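Local coordinates for protein spydx (Streptococcus pyogenes, PDB 2J43) that binds alpha-glucans such as host lung glycogen through paired family 41 carbohydrate-binding modules, as part of a cell-wall-anchored pullulanase that probably hydrolyses alpha-1,6-glucosidic linkages, at residues A129-W143 against V161-L175. Residues are numbered along the deposited sequence; the frame is centred on the assembly and turned at random.
Sequences AVWTFKDVKTPTTDW and VPLKEGANEIGFLIL
Asp-135 is the polar hub where strand 129-134 runs out against the turn of 161-175. Its OD2 accepts two backbone N-H groups from opposite faces of the carboxylate, Glu-169 N at 2.9 Å and Asn-168 N, which arrives on the anti side; a water donates to the same oxygen. The backbone joins in, Asp-135 N donating to Glu-169 O and Asp-135 O accepting an almost straight bond from Lys-164 N (176°), so the residue is bonded to Lys-164, where the type II turn from Lys-164 to Ala-167 begins, and to the two residues that follow it. Beside it Lys-134 and Glu-169 lie alongside each other in a salt bridge, NZ meeting OE2 at 2.8 Å from above the carboxylate plane. In one of its two conformers Lys-164 bends back so that NZ donates to Val-136 O, and Lys-137 N bonds Pro-162 O.

Strand 129-134 pairs antiparallel with 170-175, two backbone bonds each joining Ala-129 to Leu-175, Trp-131 to Leu-173 and Phe-133 to Gly-171. With CG between the backbone N and the carbonyl carbon (chi1 58°), the Phe-133 ring folds back over Gly-171, whose CA makes a CH-pi contact 3.9 Å from the ring centroid. On this same face Trp-143 receives Leu-175 CD1 over its six-membered ring and presents its edge to the face of Trp-131. The other face carries Val-130, Thr-132, Phe-172 and Ile-174. Nearby, Val-136 CG1 lies against Val-161 CG1 and the end of Ile-170 in one of that isoleucine's two conformers.

The pair occupies the second of two pullulanase-associated modules, with strand 147-153 flanking 128-134 and strand 191-193 flanking 170-176. Ile-170, Phe-172 and Ile-174 pack onto strand 113-119, joining the two sides of the beta-sandwich.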
loop_
_atom_site.group_PDB
_atom_site.type_symbol
_atom_site.label_atom_id
_atom_site.label_comp_id
_atom_site.label_asym_id
_atom_site.label_seq_id
_atom_site.Cartn_x
_atom_site.Cartn_y
_atom_site.Cartn_z
ATOM N N ALA A 129 10.066 19.816 3.173
ATOM C CA ALA A 129 9.232 19.645 4.366
ATOM C C ALA A 129 7.789 19.573 3.951
ATOM O O ALA A 129 7.441 19.998 2.848
ATOM C CB ALA A 129 9.403 20.823 5.313
ATOM N N VAL A 130 6.955 19.127 4.861
ATOM C CA VAL A 130 5.514 19.007 4.613
ATOM C C VAL A 130 4.792 19.993 5.525
ATOM O O VAL A 130 4.917 19.927 6.735
ATOM C CB VAL A 130 4.976 17.587 4.888
ATOM C CG1 VAL A 130 3.489 17.530 4.398
ATOM C CG2 VAL A 130 5.846 16.557 4.195
ATOM N N TRP A 131 4.021 20.897 4.923
ATOM C CA TRP A 131 3.117 21.790 5.629
ATOM C C TRP A 131 1.759 21.074 5.760
ATOM O O TRP A 131 1.293 20.524 4.796
ATOM C CB TRP A 131 2.929 23.060 4.813
ATOM C CG TRP A 131 2.193 24.118 5.539
ATOM C CD1 TRP A 131 0.880 24.494 5.349
ATOM C CD2 TRP A 131 2.702 24.985 6.574
ATOM N NE1 TRP A 131 0.539 25.519 6.207
ATOM C CE2 TRP A 131 1.633 25.833 6.977
ATOM C CE3 TRP A 131 3.929 25.111 7.232
ATOM C CZ2 TRP A 131 1.776 26.774 7.994
ATOM C CZ3 TRP A 131 4.053 26.055 8.241
ATOM C CH2 TRP A 131 2.991 26.857 8.612
ATOM N N THR A 132 1.192 21.045 6.956
ATOM C CA THR A 132 -0.068 20.336 7.217
ATOM C C THR A 132 -1.107 21.240 7.869
ATOM O O THR A 132 -0.782 22.128 8.675
ATOM C CB THR A 132 0.153 19.115 8.163
ATOM O OG1 THR A 132 0.639 19.574 9.429
ATOM C CG2 THR A 132 1.263 18.204 7.635
ATOM N N PHE A 133 -2.360 20.979 7.517
ATOM C CA PHE A 133 -3.491 21.745 8.034
ATOM C C PHE A 133 -4.787 20.962 7.842
ATOM O O PHE A 133 -4.796 19.818 7.342
ATOM C CB PHE A 133 -3.561 23.140 7.367
ATOM C CG PHE A 133 -3.678 23.136 5.856
ATOM C CD1 PHE A 133 -4.888 23.454 5.242
ATOM C CD2 PHE A 133 -2.580 22.888 5.034
ATOM C CE1 PHE A 133 -5.004 23.524 3.877
ATOM C CE2 PHE A 133 -2.702 22.955 3.665
ATOM C CZ PHE A 133 -3.919 23.289 3.086
ATOM N N LYS A 134 -5.878 21.589 8.235
ATOM C CA LYS A 134 -7.160 20.926 8.386
ATOM C C LYS A 134 -7.085 19.913 9.515
ATOM O O LYS A 134 -6.547 20.223 10.559
ATOM C CB LYS A 134 -7.745 20.435 7.051
ATOM C CG LYS A 134 -7.671 21.479 5.969
ATOM C CD LYS A 134 -8.353 21.045 4.679
ATOM C CE LYS A 134 -9.799 21.499 4.656
ATOM N NZ LYS A 134 -10.251 21.845 3.267
ATOM N N ASP A 135 -7.593 18.697 9.348
ATOM C CA ASP A 135 -7.845 17.840 10.506
ATOM C C ASP A 135 -6.645 17.000 10.971
ATOM O O ASP A 135 -6.764 15.851 11.347
ATOM C CB ASP A 135 -9.073 16.925 10.277
ATOM C CG ASP A 135 -10.312 17.670 9.759
ATOM O OD1 ASP A 135 -10.426 18.901 9.974
ATOM O OD2 ASP A 135 -11.201 17.084 9.066
ATOM N N VAL A 136 -5.478 17.613 11.028
ATOM C CA VAL A 136 -4.333 17.010 11.668
ATOM C C VAL A 136 -4.297 17.416 13.140
ATOM O O VAL A 136 -4.818 18.469 13.506
ATOM C CB VAL A 136 -2.995 17.425 10.938
ATOM C CG1 VAL A 136 -3.063 17.008 9.507
ATOM C CG2 VAL A 136 -2.763 18.911 10.976
ATOM N N LYS A 137 -3.662 16.595 13.960
ATOM C CA LYS A 137 -3.544 16.848 15.407
ATOM C C LYS A 137 -2.887 18.188 15.712
ATOM O O LYS A 137 -3.375 18.990 16.519
ATOM C CB LYS A 137 -2.703 15.737 16.049
ATOM C CG LYS A 137 -2.858 15.591 17.571
ATOM C CD LYS A 137 -2.418 14.189 18.064
ATOM C CE LYS A 137 -2.988 13.861 19.448
ATOM N NZ LYS A 137 -2.809 15.011 20.405
ATOM N N THR A 138 -1.756 18.431 15.066
ATOM C CA THR A 138 -1.017 19.658 15.275
ATOM C C THR A 138 -0.475 20.249 13.956
ATOM O O THR A 138 0.564 19.812 13.395
ATOM C CB THR A 138 -0.051 19.512 16.543
ATOM O OG1 THR A 138 1.225 20.134 16.365
ATOM C CG2 THR A 138 0.183 18.091 16.958
ATOM N N PRO A 139 -1.237 21.197 13.407
ATOM C CA PRO A 139 -0.819 21.870 12.185
ATOM C C PRO A 139 0.574 22.421 12.316
ATOM O O PRO A 139 0.986 22.887 13.388
ATOM C CB PRO A 139 -1.842 23.020 12.033
ATOM C CG PRO A 139 -3.047 22.521 12.676
ATOM C CD PRO A 139 -2.550 21.715 13.868
ATOM N N THR A 140 1.302 22.394 11.220
ATOM C CA THR A 140 2.601 23.031 11.189
ATOM C C THR A 140 2.497 24.539 11.420
ATOM O O THR A 140 1.469 25.160 11.136
ATOM C CB THR A 140 3.306 22.721 9.894
ATOM O OG1 THR A 140 2.423 22.928 8.792
ATOM C CG2 THR A 140 3.671 21.242 9.870
ATOM N N THR A 141 3.584 25.088 11.983
ATOM C CA THR A 141 3.756 26.515 12.309
ATOM C C THR A 141 5.057 27.059 11.764
ATOM O O THR A 141 5.938 26.307 11.257
ATOM C CB THR A 141 3.743 26.709 13.849
ATOM O OG1 THR A 141 4.805 25.932 14.430
ATOM C CG2 THR A 141 2.470 26.160 14.453
ATOM N N ASP A 142 5.150 28.386 11.761
ATOM C CA ASP A 142 6.367 29.107 11.353
ATOM C C ASP A 142 6.798 28.792 9.933
ATOM O O ASP A 142 7.896 28.310 9.656
ATOM C CB ASP A 142 7.519 28.892 12.368
ATOM C CG ASP A 142 7.116 29.291 13.780
ATOM O OD1 ASP A 142 6.778 30.477 14.000
ATOM O OD2 ASP A 142 7.020 28.476 14.719
ATOM N N TRP A 143 5.924 29.134 8.998
ATOM C CA TRP A 143 6.234 29.026 7.589
ATOM C C TRP A 143 7.647 29.460 7.199
ATOM O O TRP A 143 8.043 30.549 7.594
ATOM C CB TRP A 143 5.208 29.874 6.837
ATOM C CG TRP A 143 5.398 29.827 5.401
ATOM C CD1 TRP A 143 6.171 30.641 4.653
ATOM C CD2 TRP A 143 4.811 28.890 4.510
ATOM N NE1 TRP A 143 6.097 30.286 3.326
ATOM C CE2 TRP A 143 5.263 29.203 3.216
ATOM C CE3 TRP A 143 3.941 27.809 4.670
ATOM C CZ2 TRP A 143 4.878 28.475 2.094
ATOM C CZ3 TRP A 143 3.551 27.106 3.539
ATOM C CH2 TRP A 143 4.007 27.432 2.293
ATOM N N VAL A 161 1.849 11.458 10.000
ATOM C CA VAL A 161 1.116 12.596 10.541
ATOM C C VAL A 161 -0.052 12.164 11.448
ATOM O O VAL A 161 -1.043 11.614 10.960
ATOM C CB VAL A 161 0.552 13.457 9.426
ATOM C CG1 VAL A 161 -0.119 14.729 9.983
ATOM C CG2 VAL A 161 1.642 13.808 8.397
ATOM N N PRO A 162 -0.003 12.502 12.731
ATOM C CA PRO A 162 -1.167 12.215 13.594
ATOM C C PRO A 162 -2.378 13.040 13.209
ATOM O O PRO A 162 -2.225 14.228 12.977
ATOM C CB PRO A 162 -0.695 12.606 15.004
ATOM C CG PRO A 162 0.749 12.935 14.918
ATOM C CD PRO A 162 1.077 13.193 13.459
ATOM N N LEU A 163 -3.548 12.415 13.162
ATOM C CA LEU A 163 -4.806 13.040 12.787
ATOM C C LEU A 163 -5.630 13.366 14.068
ATOM O O LEU A 163 -5.425 12.769 15.119
ATOM C CB LEU A 163 -5.626 12.096 11.885
ATOM C CG LEU A 163 -4.988 11.499 10.622
ATOM C CD1 LEU A 163 -5.912 10.511 9.942
ATOM C CD2 LEU A 163 -4.715 12.622 9.679
ATOM N N LYS A 164 -6.520 14.342 13.955
ATOM C CA LYS A 164 -7.417 14.639 15.063
ATOM C C LYS A 164 -8.455 13.515 15.174
ATOM O O LYS A 164 -8.738 12.808 14.195
ATOM C CB LYS A 164 -8.082 16.011 14.887
ATOM C CG LYS A 164 -7.478 17.092 15.768
ATOM C CD LYS A 164 -8.219 18.434 15.633
ATOM C CE LYS A 164 -7.269 19.600 15.302
ATOM N NZ LYS A 164 -7.285 19.956 13.854
ATOM N N GLU A 165 -8.977 13.328 16.398
ATOM C CA GLU A 165 -10.133 12.456 16.654
ATOM C C GLU A 165 -11.201 12.937 15.699
ATOM O O GLU A 165 -11.424 14.139 15.594
ATOM C CB GLU A 165 -10.638 12.609 18.121
ATOM C CG GLU A 165 -12.003 11.973 18.456
ATOM C CD GLU A 165 -13.247 12.914 18.381
ATOM O OE1 GLU A 165 -13.169 14.159 18.659
ATOM O OE2 GLU A 165 -14.360 12.381 18.075
ATOM N N GLY A 166 -11.839 12.014 14.989
ATOM C CA GLY A 166 -12.905 12.354 14.066
ATOM C C GLY A 166 -12.491 13.056 12.797
ATOM O O GLY A 166 -13.295 13.762 12.179
ATOM N N ALA A 167 -11.238 12.851 12.375
ATOM C CA ALA A 167 -10.747 13.533 11.186
ATOM C C ALA A 167 -11.492 13.105 9.921
ATOM O O ALA A 167 -11.736 11.912 9.698
ATOM C CB ALA A 167 -9.224 13.309 11.023
ATOM N N ASN A 168 -11.832 14.082 9.094
ATOM C CA ASN A 168 -12.433 13.846 7.772
ATOM C C ASN A 168 -11.583 14.277 6.594
ATOM O O ASN A 168 -11.654 13.643 5.549
ATOM C CB ASN A 168 -13.741 14.619 7.625
ATOM C CG ASN A 168 -14.786 14.191 8.615
ATOM O OD1 ASN A 168 -15.067 12.999 8.758
ATOM N ND2 ASN A 168 -15.366 15.160 9.308
ATOM N N GLU A 169 -10.833 15.382 6.736
ATOM C CA GLU A 169 -10.109 15.987 5.621
ATOM C C GLU A 169 -8.751 16.554 6.085
ATOM O O GLU A 169 -8.664 17.096 7.185
ATOM C CB GLU A 169 -10.968 17.092 5.010
ATOM C CG GLU A 169 -10.576 17.467 3.603
ATOM C CD GLU A 169 -11.628 18.325 2.904
ATOM O OE1 GLU A 169 -12.819 17.945 2.923
ATOM O OE2 GLU A 169 -11.245 19.377 2.328
ATOM N N ILE A 170 -7.703 16.317 5.300
ATOM C CA ILE A 170 -6.378 16.890 5.575
ATOM C C ILE A 170 -5.958 17.682 4.361
ATOM O O ILE A 170 -6.308 17.353 3.245
ATOM C CB ILE A 170 -5.313 15.778 5.909
ATOM C CG1 ILE A 170 -3.933 16.361 6.244
ATOM C CG2 ILE A 170 -5.106 14.829 4.739
ATOM C CD1 ILE A 170 -2.905 15.278 6.635
ATOM N N GLY A 171 -5.207 18.752 4.610
ATOM C CA GLY A 171 -4.562 19.494 3.566
ATOM C C GLY A 171 -3.077 19.483 3.883
ATOM O O GLY A 171 -2.654 19.426 5.045
ATOM N N PHE A 172 -2.307 19.526 2.829
ATOM C CA PHE A 172 -0.870 19.618 2.970
ATOM C C PHE A 172 -0.212 20.172 1.714
ATOM O O PHE A 172 -0.806 20.320 0.644
ATOM C CB PHE A 172 -0.280 18.246 3.372
ATOM C CG PHE A 172 -0.437 17.162 2.350
ATOM C CD1 PHE A 172 0.565 16.887 1.397
ATOM C CD2 PHE A 172 -1.575 16.398 2.317
ATOM C CE1 PHE A 172 0.390 15.864 0.477
ATOM C CE2 PHE A 172 -1.701 15.350 1.392
ATOM C CZ PHE A 172 -0.717 15.117 0.495
ATOM N N LEU A 173 1.069 20.524 1.854
ATOM C CA LEU A 173 1.829 21.019 0.739
ATOM C C LEU A 173 3.256 20.603 0.902
ATOM O O LEU A 173 3.742 20.543 2.007
ATOM C CB LEU A 173 1.730 22.546 0.643
ATOM C CG LEU A 173 2.099 23.144 -0.704
ATOM C CD1 LEU A 173 1.311 22.653 -1.917
ATOM C CD2 LEU A 173 2.042 24.705 -0.674
ATOM N N ILE A 174 3.922 20.284 -0.184
ATOM C CA ILE A 174 5.361 19.967 -0.087
ATOM C C ILE A 174 6.152 21.251 -0.328
ATOM O O ILE A 174 5.959 21.930 -1.367
ATOM C CB ILE A 174 5.799 18.914 -1.102
ATOM C CG1 ILE A 174 4.904 17.678 -1.075
ATOM C CG2 ILE A 174 7.271 18.504 -0.868
ATOM C CD1 ILE A 174 4.838 16.976 0.284
ATOM N N LEU A 175 7.060 21.557 0.591
ATOM C CA LEU A 175 7.877 22.775 0.548
ATOM C C LEU A 175 9.334 22.491 0.312
ATOM O O LEU A 175 9.852 21.431 0.703
ATOM C CB LEU A 175 7.766 23.514 1.880
ATOM C CG LEU A 175 6.364 23.780 2.425
ATOM C CD1 LEU A 175 6.446 24.647 3.705
ATOM C CD2 LEU A 175 5.510 24.413 1.339
HETATM O O HOH W 1 -13.717 18.102 9.414
HETATM O O HOH W 2 -0.421 16.353 13.400
#